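Local coordinates for trypsin-like serine protease (PDB 5HMA), which promotes magnetite formation in magnetosomes, binds transition metals through its protease-like domain, and is needed for activation of the MamE protease although probably not a protease itself, at residues A[164-169]-A[174-179]; A[45-50]-A[62-67]. All blocks are in the same frame, centred on the assembly; numbering follows the deposited sequence.

Contact 1 of 2, residues A[164-169]-A[174-179]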
ATOM      1  N   ILE A 164       2.882   6.636   0.607  1.00 51.31           N
ATOM      2  CA  ILE A 164       4.296   6.753   0.937  1.00 50.19           C
ATOM      3  C   ILE A 164       4.433   7.813   2.015  1.00 60.74           C
ATOM      4  O   ILE A 164       4.093   8.980   1.784  1.00 56.44           O
ATOM      5  CB  ILE A 164       5.147   7.136  -0.276  1.00 46.59           C
ATOM      6  CG1 ILE A 164       4.970   6.125  -1.420  1.00 51.20           C
ATOM      7  CG2 ILE A 164       6.621   7.299   0.141  1.00 46.02           C
ATOM      8  CD1 ILE A 164       5.774   6.473  -2.682  1.00 45.12           C
ATOM      9  N   ALA A 165       4.915   7.419   3.191  1.00 45.77           N
ATOM     10  CA  ALA A 165       5.237   8.402   4.226  1.00 50.88           C
ATOM     11  C   ALA A 165       6.608   8.984   3.958  1.00 47.68           C
ATOM     12  O   ALA A 165       7.581   8.242   3.836  1.00 57.14           O
ATOM     13  CB  ALA A 165       5.192   7.774   5.605  1.00 47.13           C
ATOM     14  N   ALA A 166       6.698  10.305   3.855  1.00 55.24           N
ATOM     15  CA  ALA A 166       8.000  10.933   3.667  1.00 53.56           C
ATOM     16  C   ALA A 166       8.295  11.862   4.829  1.00 64.49           C
ATOM     17  O   ALA A 166       7.391  12.260   5.559  1.00 72.25           O
ATOM     18  CB  ALA A 166       8.060  11.684   2.353  1.00 59.80           C
ATOM     19  N   THR A 167       9.570  12.184   5.003  1.00 64.23           N
ATOM     20  CA  THR A 167      10.026  13.090   6.049  1.00 69.10           C
ATOM     21  C   THR A 167      10.231  14.482   5.472  1.00 77.83           C
ATOM     22  O   THR A 167      10.858  14.621   4.430  1.00 71.34           O
ATOM     23  CB  THR A 167      11.351  12.604   6.665  1.00 78.95           C
ATOM     24  OG1 THR A 167      11.148  11.348   7.318  1.00 86.58           O
ATOM     25  CG2 THR A 167      11.859  13.591   7.677  1.00 91.46           C
ATOM     26  N   GLY A 168       9.698  15.506   6.137  1.00 80.78           N
ATOM     27  CA  GLY A 168       9.955  16.881   5.747  1.00 79.32           C
ATOM     28  C   GLY A 168      11.352  17.310   6.160  1.00 82.82           C
ATOM     29  O   GLY A 168      12.097  16.524   6.733  1.00 88.31           O
ATOM     30  N   PRO A 169      11.722  18.566   5.873  1.00 90.07           N
ATOM     31  CA  PRO A 169      13.046  19.092   6.257  1.00 89.57           C
ATOM     32  C   PRO A 169      13.243  19.202   7.777  1.00 88.87           C
ATOM     33  O   PRO A 169      14.351  19.452   8.259  1.00 96.39           O
ATOM     34  CB  PRO A 169      13.077  20.492   5.616  1.00 85.25           C
ATOM     35  CG  PRO A 169      11.979  20.497   4.598  1.00 85.11           C
ATOM     36  CD  PRO A 169      10.931  19.538   5.103  1.00 84.26           C
ATOM     37  N   GLU A 174       5.141  13.645   6.286  1.00 75.21           N
ATOM     38  CA  GLU A 174       4.298  14.158   5.217  1.00 70.41           C
ATOM     39  C   GLU A 174       3.728  12.997   4.423  1.00 69.35           C
ATOM     40  O   GLU A 174       4.427  12.012   4.169  1.00 71.07           O
ATOM     41  CB  GLU A 174       5.094  15.087   4.291  1.00 82.15           C
ATOM     42  CG  GLU A 174       5.737  16.287   4.978  1.00 98.36           C
ATOM     43  CD  GLU A 174       4.716  17.241   5.589  1.00118.46           C
ATOM     44  OE1 GLU A 174       3.542  17.234   5.150  1.00121.73           O
ATOM     45  OE2 GLU A 174       5.090  17.998   6.513  1.00123.87           O
ATOM     46  N   GLY A 175       2.468  13.109   4.013  1.00 58.71           N
ATOM     47  CA  GLY A 175       1.826  12.030   3.286  1.00 53.76           C
ATOM     48  C   GLY A 175       1.804  12.171   1.771  1.00 59.07           C
ATOM     49  O   GLY A 175       1.339  13.175   1.229  1.00 61.52           O
ATOM     50  N   PHE A 176       2.310  11.156   1.080  1.00 52.97           N
ATOM     51  CA  PHE A 176       2.234  11.111  -0.375  1.00 45.99           C
ATOM     52  C   PHE A 176       1.452   9.890  -0.817  1.00 52.21           C
ATOM     53  O   PHE A 176       1.284   8.940  -0.044  1.00 54.18           O
ATOM     54  CB  PHE A 176       3.633  11.107  -0.977  1.00 46.56           C
ATOM     55  CG  PHE A 176       4.333  12.415  -0.834  1.00 54.96           C
ATOM     56  CD1 PHE A 176       4.910  12.776   0.377  1.00 56.78           C
ATOM     57  CD2 PHE A 176       4.380  13.310  -1.894  1.00 55.42           C
ATOM     58  CE1 PHE A 176       5.537  14.002   0.527  1.00 64.41           C
ATOM     59  CE2 PHE A 176       5.022  14.548  -1.754  1.00 55.28           C
ATOM     60  CZ  PHE A 176       5.595  14.891  -0.542  1.00 57.72           C
ATOM     61  N   THR A 177       0.960   9.912  -2.053  1.00 48.93           N
ATOM     62  CA  THR A 177       0.206   8.780  -2.583  1.00 45.32           C
ATOM     63  C   THR A 177       0.411   8.615  -4.083  1.00 53.46           C
ATOM     64  O   THR A 177       0.205   9.565  -4.850  1.00 55.18           O
ATOM     65  CB  THR A 177      -1.321   8.916  -2.329  1.00 48.70           C
ATOM     66  OG1 THR A 177      -1.580   9.063  -0.926  1.00 53.74           O
ATOM     67  CG2 THR A 177      -2.039   7.677  -2.848  1.00 46.60           C
ATOM     68  N   VAL A 178       0.812   7.409  -4.490  1.00 49.70           N
ATOM     69  CA  VAL A 178       0.859   7.031  -5.900  1.00 50.54           C
ATOM     70  C   VAL A 178      -0.555   6.728  -6.384  1.00 56.39           C
ATOM     71  O   VAL A 178      -1.197   5.831  -5.859  1.00 58.82           O
ATOM     72  CB  VAL A 178       1.758   5.817  -6.121  1.00 50.12           C
ATOM     73  CG1 VAL A 178       1.905   5.541  -7.620  1.00 49.62           C
ATOM     74  CG2 VAL A 178       3.119   6.009  -5.434  1.00 48.14           C
ATOM     75  N   PRO A 179      -1.054   7.481  -7.381  1.00 60.67           N
ATOM     76  CA  PRO A 179      -2.422   7.244  -7.877  1.00 56.71           C
ATOM     77  C   PRO A 179      -2.631   5.813  -8.378  1.00 57.08           C
ATOM     78  O   PRO A 179      -1.737   5.244  -8.999  1.00 56.68           O
ATOM     79  CB  PRO A 179      -2.560   8.249  -9.027  1.00 46.06           C
ATOM     80  CG  PRO A 179      -1.607   9.340  -8.682  1.00 50.61           C
ATOM     81  CD  PRO A 179      -0.432   8.660  -8.002  1.00 52.43           C
TER

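Contact 2 of 2, residues A[45-50]-A[62-67]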
ATOM      1  N   PRO A  45      15.712 -10.216   1.906  1.00 64.34           N
ATOM      2  CA  PRO A  45      16.142 -11.518   1.374  1.00 72.23           C
ATOM      3  C   PRO A  45      14.953 -12.416   1.034  1.00 74.31           C
ATOM      4  O   PRO A  45      15.010 -13.202   0.091  1.00 77.25           O
ATOM      5  CB  PRO A  45      16.963 -12.127   2.522  1.00 62.94           C
ATOM      6  CG  PRO A  45      17.248 -10.999   3.456  1.00 71.44           C
ATOM      7  CD  PRO A  45      16.115 -10.029   3.310  1.00 62.61           C
ATOM      8  N   GLU A  46      13.881 -12.288   1.812  1.00 63.40           N
ATOM      9  CA  GLU A  46      12.651 -13.035   1.572  1.00 65.19           C
ATOM     10  C   GLU A  46      11.480 -12.180   2.039  1.00 63.96           C
ATOM     11  O   GLU A  46      11.621 -11.374   2.951  1.00 62.11           O
ATOM     12  CB  GLU A  46      12.679 -14.386   2.293  1.00 58.75           C
ATOM     13  CG  GLU A  46      13.524 -14.374   3.561  1.00 95.24           C
ATOM     14  CD  GLU A  46      13.361 -15.630   4.408  1.00117.76           C
ATOM     15  OE1 GLU A  46      12.759 -16.610   3.914  1.00120.33           O
ATOM     16  OE2 GLU A  46      13.834 -15.634   5.572  1.00113.96           O
ATOM     17  N   ILE A  47      10.330 -12.333   1.404  1.00 54.00           N
ATOM     18  CA  ILE A  47       9.193 -11.495   1.740  1.00 51.69           C
ATOM     19  C   ILE A  47       8.070 -12.330   2.321  1.00 51.16           C
ATOM     20  O   ILE A  47       7.702 -13.374   1.775  1.00 51.11           O
ATOM     21  CB  ILE A  47       8.692 -10.720   0.524  1.00 55.42           C
ATOM     22  CG1 ILE A  47       9.807  -9.830  -0.029  1.00 55.59           C
ATOM     23  CG2 ILE A  47       7.475  -9.891   0.910  1.00 43.90           C
ATOM     24  CD1 ILE A  47       9.602  -9.430  -1.467  1.00 49.62           C
ATOM     25  N   SER A  48       7.520 -11.868   3.432  1.00 41.75           N
ATOM     26  CA  SER A  48       6.363 -12.529   4.000  1.00 49.52           C
ATOM     27  C   SER A  48       5.244 -11.505   4.122  1.00 46.31           C
ATOM     28  O   SER A  48       5.474 -10.358   4.508  1.00 51.79           O
ATOM     29  CB  SER A  48       6.699 -13.158   5.356  1.00 43.24           C
ATOM     30  OG  SER A  48       5.551 -13.761   5.931  1.00 50.46           O
ATOM     31  N   VAL A  49       4.039 -11.919   3.765  1.00 46.17           N
ATOM     32  CA  VAL A  49       2.893 -11.036   3.846  1.00 44.45           C
ATOM     33  C   VAL A  49       2.035 -11.465   5.022  1.00 44.93           C
ATOM     34  O   VAL A  49       1.785 -12.658   5.203  1.00 45.31           O
ATOM     35  CB  VAL A  49       2.091 -11.045   2.533  1.00 45.87           C
ATOM     36  CG1 VAL A  49       0.764 -10.251   2.708  1.00 41.24           C
ATOM     37  CG2 VAL A  49       2.944 -10.466   1.411  1.00 35.10           C
ATOM     38  N   GLN A  50       1.591 -10.501   5.819  1.00 41.01           N
ATOM     39  CA  GLN A  50       0.804 -10.816   7.001  1.00 56.08           C
ATOM     40  C   GLN A  50      -0.641 -10.403   6.789  1.00 45.80           C
ATOM     41  O   GLN A  50      -0.934  -9.233   6.533  1.00 39.10           O
ATOM     42  CB  GLN A  50       1.402 -10.139   8.240  1.00 43.70           C
ATOM     43  CG  GLN A  50       2.934 -10.270   8.251  1.00 63.75           C
ATOM     44  CD  GLN A  50       3.515 -10.527   9.628  1.00 71.43           C
ATOM     45  OE1 GLN A  50       2.788 -10.635  10.625  1.00 60.33           O
ATOM     46  NE2 GLN A  50       4.843 -10.627   9.691  1.00 61.19           N
ATOM     47  N   ALA A  62       5.898 -14.394  -0.240  1.00 45.46           N
ATOM     48  CA  ALA A  62       5.550 -13.706  -1.467  1.00 48.61           C
ATOM     49  C   ALA A  62       6.783 -13.501  -2.320  1.00 49.42           C
ATOM     50  O   ALA A  62       7.886 -13.340  -1.805  1.00 55.77           O
ATOM     51  CB  ALA A  62       4.878 -12.373  -1.166  1.00 45.13           C
ATOM     52  N   GLN A  63       6.585 -13.545  -3.632  1.00 47.31           N
ATOM     53  CA  GLN A  63       7.634 -13.223  -4.582  1.00 59.87           C
ATOM     54  C   GLN A  63       7.272 -11.921  -5.265  1.00 59.50           C
ATOM     55  O   GLN A  63       6.091 -11.595  -5.415  1.00 57.13           O
ATOM     56  CB  GLN A  63       7.815 -14.336  -5.627  1.00 69.05           C
ATOM     57  CG  GLN A  63       8.096 -15.727  -5.052  1.00 86.32           C
ATOM     58  CD  GLN A  63       9.369 -15.781  -4.229  1.00101.76           C
ATOM     59  OE1 GLN A  63      10.414 -15.265  -4.638  1.00105.10           O
ATOM     60  NE2 GLN A  63       9.289 -16.407  -3.055  1.00105.54           N
ATOM     61  N   VAL A  64       8.287 -11.172  -5.678  1.00 60.68           N
ATOM     62  CA  VAL A  64       8.060  -9.998  -6.499  1.00 63.24           C
ATOM     63  C   VAL A  64       7.721 -10.457  -7.917  1.00 64.26           C
ATOM     64  O   VAL A  64       8.463 -11.226  -8.514  1.00 59.24           O
ATOM     65  CB  VAL A  64       9.283  -9.071  -6.494  1.00 62.57           C
ATOM     66  CG1 VAL A  64       9.072  -7.918  -7.468  1.00 56.30           C
ATOM     67  CG2 VAL A  64       9.555  -8.558  -5.086  1.00 59.18           C
ATOM     68  N   VAL A  65       6.596  -9.997  -8.453  1.00 65.73           N
ATOM     69  CA  VAL A  65       6.197 -10.360  -9.812  1.00 66.26           C
ATOM     70  C   VAL A  65       6.721  -9.325 -10.784  1.00 64.36           C
ATOM     71  O   VAL A  65       7.210  -9.645 -11.865  1.00 66.15           O
ATOM     72  CB  VAL A  65       4.669 -10.469  -9.936  1.00 67.80           C
ATOM     73  CG1 VAL A  65       4.265 -10.701 -11.395  1.00 76.58           C
ATOM     74  CG2 VAL A  65       4.161 -11.567  -9.063  1.00 66.88           C
ATOM     75  N   LYS A  66       6.598  -8.069 -10.381  1.00 61.41           N
ATOM     76  CA  LYS A  66       6.969  -6.957 -11.227  1.00 66.10           C
ATOM     77  C   LYS A  66       7.288  -5.756 -10.361  1.00 65.43           C
ATOM     78  O   LYS A  66       6.573  -5.464  -9.401  1.00 63.89           O
ATOM     79  CB  LYS A  66       5.845  -6.629 -12.218  1.00 76.65           C
ATOM     80  CG  LYS A  66       6.059  -5.329 -12.970  1.00 85.39           C
ATOM     81  CD  LYS A  66       5.609  -5.436 -14.413  1.00 95.97           C
ATOM     82  CE  LYS A  66       6.032  -4.207 -15.214  1.00103.22           C
ATOM     83  NZ  LYS A  66       5.697  -4.333 -16.663  1.00102.17           N
ATOM     84  N   THR A  67       8.379  -5.077 -10.696  1.00 63.67           N
ATOM     85  CA  THR A  67       8.748  -3.821 -10.060  1.00 62.87           C
ATOM     86  C   THR A  67       8.233  -2.661 -10.901  1.00 65.71           C
ATOM     87  O   THR A  67       8.216  -2.740 -12.128  1.00 61.86           O
ATOM     88  CB  THR A  67      10.276  -3.680  -9.899  1.00 67.58           C
ATOM     89  OG1 THR A  67      10.908  -3.836 -11.174  1.00 68.67           O
ATOM     90  CG2 THR A  67      10.821  -4.724  -8.941  1.00 57.32           C
TER
HETATM   91  O   HOH W   1      10.523 -13.783  -1.038  1.00 58.40           O

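Contact 1 of 2, residues A[164-169]-A[174-179]
Phe176 and Ala166 meet on one face of a regular antiparallel hairpin. The methyl CB of Ala166 lies 3.9 Å from Phe176 CD1 and equally near CE1. It approaches the ring obliquely. The ring is swung toward this neighbour because its CG stands beside the backbone N, opposite the carbonyl carbon (chi1 -71°). The carbonyl oxygen of Ile164 sits at the ring edge, near its plane, and is 3.5 Å from Phe176 CB. Further along the same face, Ile164 reaches out with its extended CG1-CD1 branch. CD1 meets Val178 CG2 at 3.9 Å, and the two side chains cross obliquely. Leu126 of strand 124-128 packs on Ile164, Ala166 and Phe176. A side chain of the bound peptide packs on the same three residues, and Thr167 bonds to the peptide through its backbone.

Four backbone hydrogen bonds join the two segments, two at Ile164-Phe176 and two at Ala166-Glu174. The shortest runs from Glu174 N to Ala166 O at 2.7 Å. Ile164 N stands well above the carbonyl plane of Phe176 O, yet its N-H points almost straight at that oxygen. Between these pairs, Ala165 and Gly175 form a non-hydrogen-bonded pair. The hairpin belongs to the second sheet. Its peptide contacts resemble the substrate-binding side of trypsin-like proteases. Glu174 pairs with Arg138 in a salt bridge. The peptide side chain is probably held here by shape, not charge.

Contact 2 of 2, residues A[45-50]-A[62-67]
A water molecule stands between Ile47 and Ala62, where the strands begin to part. It accepts from Ile47 N at 2.8 Å and donates to Ala62 O at the same distance. The one direct backbone hydrogen bond between the two segments runs from Ala62 N to Ile47 O, at 2.9 Å. Its donor lies above the carbonyl plane, and the N-H...O angle is 155°. Past this point the strands diverge, with an angle of 109° between the N-to-C directions of the short segments 47-50 and 62-67.

Three apolar contacts span the angle. The methyl of Ala62 faces two branches: CG2 of Val49 lies 3.7 Å from Ala62 CB, and CG2 of Ile47 is a little farther off. Ile47 sends its other branch onward, with CG1 set opposite the carbonyl carbon (chi1 -59°). This carries CD1 to within 3.7 Å of Val64 CG2.

The strands 47-51 and 58-68 form a hairpin in the first beta-barrel of the trypsin-like, chymotrypsin-type fold. Leu76 of strand 73-78 touches both Ile47, which is buried, and Val64, which is exposed. Val12 of strand 9-13 also packs on Ile47, and Val10 on Val49. Farther along strand 58-68, Val65 and Lys66 both face Leu75 in a classic beta bulge. The ammonium group of Lys66 is paired with Asp189 in a salt bridge near the chain's C-terminus.

Contacts 1 and 2 belong to different beta sheets of the protease-like domain. Each joins the strands of one hairpin. Contact 2 closes along the chain before contact 1 opens. Their centres are 22 Å apart, and their nearest atoms are about 11 Å apart, so they do not touch. Contact 1 is the one beside the metal site, and it also meets the bound peptide. The side chain of Val178 is about 4 Å from that of His71 and about 8 Å from that of His186, the two nickel ligands. The nickel ion itself is about 8 Å from the Val178 side chain. Contact 2 lies away from the annotated sites and packs strands within its own barrel.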